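Local coordinates for beta-L-arabinobiosidase (Bacteroides thetaiotaomicron, PDB 5MQR), which hydrolyses glycosidic bonds and probably acts on complex plant pectin, as a glycosidase of a gut bacterium, at residues S500-T505 and F510-G515; A519-Y524 and I543-D548. One frame throughout, in Å; residues are numbered along the deposited sequence.

Contact 1: residues S500-T505 and F510-G515; sequences SRLELT and FRMKGG
Arg511 grips Glu503 through a single carboxylate oxygen, its NE and NH2 both donating to OE1. The salt bridge from Glu503 OE1 to Arg511 NH2 measures 2.7 Å and uses the syn lone pair, whereas NE meets the same oxygen nearly along its C-O axis. OE1 lies in the guanidinium plane, although the carboxylate is turned 33° from it. Glu503 OE2 accepts from Gln488 and from a water 2.6 Å away, which also makes a weak bond with Arg511 NH2. With CG wedged between the backbone N and the carbonyl carbon (chi1 64°), the extended Arg511 chain runs alongside Glu503, and Thr505 lays its methyl CG2 across it, 3.5 Å from Arg511 NE. Replacing Arg511 by a leucine would probably leave Glu503 OE1 without its two donors and the carboxylate held through OE2 alone.

On the opposite face of the sheet Leu502, Leu504, Phe510 and Met512 pack together. Leu504 CD2 lies 3.5 Å from Phe510 CD1, and Leu502 bridges its neighbours, with CB 3.9 Å from Phe510 CE1 and CD2 4.0 Å from CB of selenomethionine Met512. Behind these side chains, reciprocal backbone hydrogen bonds between Glu503 and Arg511 fix the antiparallel register, and Lys513 N donates to Arg501 O at 2.9 Å. A water ties Ser500 OG to Lys513 O.

The two strands form a beta hairpin inside a sheet of the sialidase-like, carbohydrate-binding-module type domain. Strand 487-492 flanks it beyond 500-504 and strand 518-523 beyond 510-513, while strand 542-547 lies over the face with Leu502 and Phe510. On the Arg511 side, Phe518 adds a cation-pi contact.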
loop_
_atom_site.group_PDB
_atom_site.type_symbol
_atom_site.label_atom_id
_atom_site.label_comp_id
_atom_site.label_asym_id
_atom_site.label_seq_id
_atom_site.Cartn_x
_atom_site.Cartn_y
_atom_site.Cartn_z
ATOM N N SER A 500 -14.668 -22.426 4.515
ATOM C CA SER A 500 -15.126 -23.183 5.667
ATOM C C SER A 500 -15.908 -22.279 6.584
ATOM O O SER A 500 -15.846 -21.060 6.461
ATOM C CB SER A 500 -13.935 -23.789 6.425
ATOM O OG SER A 500 -14.374 -24.868 7.233
ATOM N N ARG A 501 -16.642 -22.895 7.504
ATOM C CA ARG A 501 -17.432 -22.180 8.494
ATOM C C ARG A 501 -17.426 -22.948 9.814
ATOM O O ARG A 501 -17.587 -24.161 9.812
ATOM C CB ARG A 501 -18.864 -21.992 8.008
ATOM C CG ARG A 501 -19.866 -21.591 9.088
ATOM C CD ARG A 501 -21.240 -21.321 8.502
ATOM N NE ARG A 501 -21.148 -20.231 7.529
ATOM C CZ ARG A 501 -21.893 -20.084 6.433
ATOM N NH1 ARG A 501 -22.869 -20.943 6.133
ATOM N NH2 ARG A 501 -21.660 -19.047 5.626
ATOM N N LEU A 502 -17.243 -22.221 10.920
ATOM C CA LEU A 502 -17.430 -22.750 12.274
ATOM C C LEU A 502 -18.651 -22.049 12.857
ATOM O O LEU A 502 -18.931 -20.907 12.485
ATOM C CB LEU A 502 -16.193 -22.515 13.152
ATOM C CG LEU A 502 -14.826 -22.784 12.489
ATOM C CD1 LEU A 502 -13.679 -22.339 13.390
ATOM C CD2 LEU A 502 -14.676 -24.233 12.048
ATOM N N GLU A 503 -19.366 -22.734 13.748
ATOM C CA GLU A 503 -20.647 -22.249 14.286
ATOM C C GLU A 503 -20.765 -22.549 15.761
ATOM O O GLU A 503 -20.497 -23.673 16.147
ATOM C CB GLU A 503 -21.832 -22.955 13.602
ATOM C CG GLU A 503 -22.675 -22.083 12.704
ATOM C CD GLU A 503 -23.764 -22.851 11.948
ATOM O OE1 GLU A 503 -24.237 -23.879 12.468
ATOM O OE2 GLU A 503 -24.151 -22.410 10.828
ATOM N N LEU A 504 -21.176 -21.570 16.562
ATOM C CA LEU A 504 -21.692 -21.857 17.887
ATOM C C LEU A 504 -23.200 -21.883 17.729
ATOM O O LEU A 504 -23.775 -20.904 17.323
ATOM C CB LEU A 504 -21.260 -20.789 18.890
ATOM C CG LEU A 504 -19.770 -20.729 19.242
ATOM C CD1 LEU A 504 -19.512 -19.510 20.099
ATOM C CD2 LEU A 504 -19.270 -21.973 19.951
ATOM N N THR A 505 -23.832 -23.010 17.998
ATOM C CA THR A 505 -25.266 -23.209 17.737
ATOM C C THR A 505 -26.106 -22.921 18.980
ATOM O O THR A 505 -25.594 -22.962 20.116
ATOM C CB THR A 505 -25.586 -24.670 17.310
ATOM O OG1 THR A 505 -25.346 -25.571 18.402
ATOM C CG2 THR A 505 -24.728 -25.095 16.123
ATOM N N PHE A 510 -20.403 -26.603 19.170
ATOM C CA PHE A 510 -19.413 -25.913 18.357
ATOM C C PHE A 510 -19.171 -26.863 17.204
ATOM O O PHE A 510 -18.710 -27.992 17.419
ATOM C CB PHE A 510 -18.147 -25.663 19.192
ATOM C CG PHE A 510 -17.074 -24.850 18.504
ATOM C CD1 PHE A 510 -17.377 -23.781 17.664
ATOM C CD2 PHE A 510 -15.733 -25.143 18.739
ATOM C CE1 PHE A 510 -16.360 -23.034 17.060
ATOM C CE2 PHE A 510 -14.716 -24.413 18.124
ATOM C CZ PHE A 510 -15.033 -23.344 17.292
ATOM N N ARG A 511 -19.540 -26.457 15.993
ATOM C CA ARG A 511 -19.474 -27.367 14.836
ATOM C C ARG A 511 -18.868 -26.733 13.602
ATOM O O ARG A 511 -18.811 -25.506 13.482
ATOM C CB ARG A 511 -20.858 -27.902 14.499
ATOM C CG ARG A 511 -21.860 -26.841 14.048
ATOM C CD ARG A 511 -23.240 -27.455 13.748
ATOM N NE ARG A 511 -24.104 -26.505 13.022
ATOM C CZ ARG A 511 -25.260 -26.807 12.425
ATOM N NH1 ARG A 511 -25.749 -28.055 12.442
ATOM N NH2 ARG A 511 -25.939 -25.848 11.807
HETATM N N MSE A 512 -18.419 -27.587 12.688
HETATM C CA MSE A 512 -17.790 -27.164 11.441
HETATM C C MSE A 512 -18.588 -27.651 10.247
HETATM O O MSE A 512 -18.976 -28.829 10.202
HETATM C CB MSE A 512 -16.393 -27.760 11.416
HETATM C CG MSE A 512 -15.775 -27.569 10.038
HETATM SE SE MSE A 512 -13.805 -27.696 10.207
HETATM C CE MSE A 512 -13.726 -29.470 10.963
ATOM N N LYS A 513 -18.797 -26.778 9.255
ATOM C CA LYS A 513 -19.519 -27.172 8.054
ATOM C C LYS A 513 -18.560 -27.881 7.099
ATOM O O LYS A 513 -17.573 -27.282 6.678
ATOM C CB LYS A 513 -20.130 -25.944 7.389
ATOM C CG LYS A 513 -20.996 -26.238 6.168
ATOM C CD LYS A 513 -21.779 -25.004 5.719
ATOM C CE LYS A 513 -22.684 -25.284 4.530
ATOM N NZ LYS A 513 -23.643 -26.386 4.796
ATOM N N GLY A 514 -18.853 -29.142 6.761
ATOM C CA GLY A 514 -18.076 -29.903 5.781
ATOM C C GLY A 514 -18.629 -30.014 4.352
ATOM O O GLY A 514 -17.944 -30.501 3.457
ATOM N N GLY A 515 -19.840 -29.529 4.129
ATOM C CA GLY A 515 -20.575 -29.696 2.872
ATOM C C GLY A 515 -22.037 -29.584 3.269
ATOM O O GLY A 515 -22.409 -28.646 3.998
HETATM O O HOH W 1 -15.164 -26.921 5.709
HETATM O O HOH W 2 -26.673 -22.827 10.519
#

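Contact 2: residues A519-Y524 and I543-D548; sequences ANMMNY and IQVYVD
From CB atoms that both point toward strand 543-547, chi1 of -60° at Met521 (CG anti to the carbonyl carbon) and of 60° at Met522 (CG between the backbone N and the carbonyl carbon) carry the two chains on to different valines. Both are selenomethionines, extended as far as the selenium, the atom that touches the valine in each case; the bend beyond it turns only the terminal methyl CE. Met521 comes across Val545 at about a right angle, its SE 3.7 Å from Val545 CG1 and just as near the branching carbon CB. Met522 meets Val547 tip to tip: its SE stands 3.7 Å from Val547 CG1 and 3.9 Å from Val547 CG2, seated against both methyls of the fork.

No hydrogen bond joins the two segments; the contact is purely apolar and small. The backbones stay well apart, with the CA atoms of Met521 and Val545 8.7 Å from each other, a gap that the long selenomethionine chains span. Tyr530 touches both Met522 and Val547, and Leu502 packs on Val545.

Two successive residues of a strand can face the same way here because Met521 and Met522 together stand opposite the single residue Phe510, and both are backbone hydrogen-bonded to it. This is a classic beta bulge, and the helix-like psi of Met521 (-47°) marks its first position. The bulge turns both side chains into the interface between two sheets, one holding strand 518-523 and the other strand 542-547, in the face-to-face layering that defines a beta sandwich.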
loop_
_atom_site.group_PDB
_atom_site.type_symbol
_atom_site.label_atom_id
_atom_site.label_comp_id
_atom_site.label_asym_id
_atom_site.label_seq_id
_atom_site.Cartn_x
_atom_site.Cartn_y
_atom_site.Cartn_z
ATOM N N ALA A 519 -19.592 -31.328 11.125
ATOM C CA ALA A 519 -18.859 -32.066 12.147
ATOM C C ALA A 519 -19.139 -31.396 13.477
ATOM O O ALA A 519 -18.844 -30.225 13.662
ATOM C CB ALA A 519 -17.374 -32.057 11.842
ATOM N N ASN A 520 -19.755 -32.128 14.384
ATOM C CA ASN A 520 -19.907 -31.647 15.743
ATOM C C ASN A 520 -18.572 -31.861 16.456
ATOM O O ASN A 520 -18.138 -32.994 16.640
ATOM C CB ASN A 520 -21.034 -32.393 16.422
ATOM C CG ASN A 520 -22.394 -32.062 15.816
ATOM O OD1 ASN A 520 -22.553 -31.123 15.017
ATOM N ND2 ASN A 520 -23.389 -32.829 16.204
HETATM N N MSE A 521 -17.904 -30.771 16.799
HETATM C CA MSE A 521 -16.581 -30.846 17.398
HETATM C C MSE A 521 -16.685 -31.012 18.906
HETATM O O MSE A 521 -16.017 -31.857 19.464
HETATM C CB MSE A 521 -15.783 -29.603 16.999
HETATM C CG MSE A 521 -15.609 -29.474 15.485
HETATM SE SE MSE A 521 -14.422 -27.974 15.081
HETATM C CE MSE A 521 -15.742 -26.552 15.365
HETATM N N MSE A 522 -17.516 -30.207 19.566
HETATM C CA MSE A 522 -17.680 -30.286 21.028
HETATM C C MSE A 522 -18.916 -29.568 21.486
HETATM O O MSE A 522 -19.491 -28.788 20.723
HETATM C CB MSE A 522 -16.474 -29.648 21.739
HETATM C CG MSE A 522 -16.286 -28.171 21.385
HETATM SE SE MSE A 522 -14.644 -27.433 22.201
HETATM C CE MSE A 522 -15.106 -27.461 24.115
ATOM N N ASN A 523 -19.328 -29.827 22.733
ATOM C CA ASN A 523 -20.314 -28.980 23.432
ATOM C C ASN A 523 -19.581 -27.801 24.045
ATOM O O ASN A 523 -18.455 -27.953 24.500
ATOM C CB ASN A 523 -21.053 -29.747 24.515
ATOM C CG ASN A 523 -21.844 -30.914 23.961
ATOM O OD1 ASN A 523 -21.749 -32.012 24.465
ATOM N ND2 ASN A 523 -22.603 -30.686 22.918
ATOM N N TYR A 524 -20.175 -26.622 24.004
ATOM C CA TYR A 524 -19.569 -25.451 24.622
ATOM C C TYR A 524 -20.455 -24.977 25.751
ATOM O O TYR A 524 -21.649 -25.224 25.763
ATOM C CB TYR A 524 -19.285 -24.330 23.612
ATOM C CG TYR A 524 -20.491 -23.602 23.087
ATOM C CD1 TYR A 524 -21.204 -24.098 22.002
ATOM C CD2 TYR A 524 -20.903 -22.389 23.653
ATOM C CE1 TYR A 524 -22.313 -23.414 21.489
ATOM C CE2 TYR A 524 -22.004 -21.695 23.150
ATOM C CZ TYR A 524 -22.728 -22.212 22.072
ATOM O OH TYR A 524 -23.848 -21.548 21.575
ATOM N N ILE A 543 -9.205 -27.853 6.587
ATOM C CA ILE A 543 -9.188 -27.057 7.786
ATOM C C ILE A 543 -9.118 -28.028 8.987
ATOM O O ILE A 543 -9.869 -29.008 9.046
ATOM C CB ILE A 543 -10.414 -26.098 7.848
ATOM C CG1 ILE A 543 -10.507 -25.382 9.206
ATOM C CG2 ILE A 543 -11.717 -26.819 7.510
ATOM C CD1 ILE A 543 -11.406 -24.140 9.229
ATOM N N GLN A 544 -8.191 -27.755 9.903
ATOM C CA GLN A 544 -8.084 -28.427 11.189
ATOM C C GLN A 544 -8.332 -27.408 12.282
ATOM O O GLN A 544 -7.804 -26.293 12.222
ATOM C CB GLN A 544 -6.698 -28.986 11.376
ATOM C CG GLN A 544 -6.407 -30.125 10.437
ATOM C CD GLN A 544 -4.957 -30.532 10.480
ATOM O OE1 GLN A 544 -4.600 -31.518 11.148
ATOM N NE2 GLN A 544 -4.101 -29.767 9.785
ATOM N N VAL A 545 -9.127 -27.781 13.272
ATOM C CA VAL A 545 -9.511 -26.864 14.328
ATOM C C VAL A 545 -9.035 -27.441 15.654
ATOM O O VAL A 545 -9.191 -28.640 15.921
ATOM C CB VAL A 545 -11.027 -26.601 14.328
ATOM C CG1 VAL A 545 -11.452 -25.810 15.545
ATOM C CG2 VAL A 545 -11.397 -25.826 13.072
ATOM N N TYR A 546 -8.412 -26.584 16.451
ATOM C CA TYR A 546 -7.944 -26.967 17.766
ATOM C C TYR A 546 -8.652 -26.098 18.788
ATOM O O TYR A 546 -8.864 -24.901 18.572
ATOM C CB TYR A 546 -6.431 -26.773 17.884
ATOM C CG TYR A 546 -5.599 -27.613 16.920
ATOM C CD1 TYR A 546 -5.378 -27.205 15.604
ATOM C CD2 TYR A 546 -5.023 -28.815 17.339
ATOM C CE1 TYR A 546 -4.611 -27.984 14.730
ATOM C CE2 TYR A 546 -4.249 -29.586 16.487
ATOM C CZ TYR A 546 -4.057 -29.176 15.187
ATOM O OH TYR A 546 -3.304 -29.976 14.371
ATOM N N VAL A 547 -9.015 -26.712 19.905
ATOM C CA VAL A 547 -9.520 -25.984 21.041
ATOM C C VAL A 547 -8.674 -26.348 22.248
ATOM O O VAL A 547 -8.506 -27.550 22.577
ATOM C CB VAL A 547 -11.000 -26.295 21.290
ATOM C CG1 VAL A 547 -11.454 -25.699 22.630
ATOM C CG2 VAL A 547 -11.838 -25.761 20.128
ATOM N N ASP A 548 -8.147 -25.306 22.902
ATOM C CA ASP A 548 -7.285 -25.471 24.089
ATOM C C ASP A 548 -6.159 -26.469 23.814
ATOM O O ASP A 548 -5.843 -27.303 24.641
ATOM C CB ASP A 548 -8.114 -25.896 25.324
ATOM C CG ASP A 548 -9.182 -24.862 25.715
ATOM O OD1 ASP A 548 -9.000 -23.665 25.415
ATOM O OD2 ASP A 548 -10.192 -25.246 26.359
#

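Overall arrangement
Going along the chain from the N terminus, strand 498-504 turns back through a short loop into strand 509-513, and contact 1 closes that hairpin. The chain then adds strand 518-523 to the edge of the same sheet, crosses to the facing sheet, runs through strand 530-537 and turns back within that sheet as strand 542-547, where contact 2 closes the longer loop. The contacts therefore follow in series, neither nested nor crossed. A probable hydrogen bond from Ala519 N to Met512 O (2.7 Å) and another between Tyr524 OH and Thr505 O join them. Contact 1 binds strands within a sheet; contact 2 links the two layers.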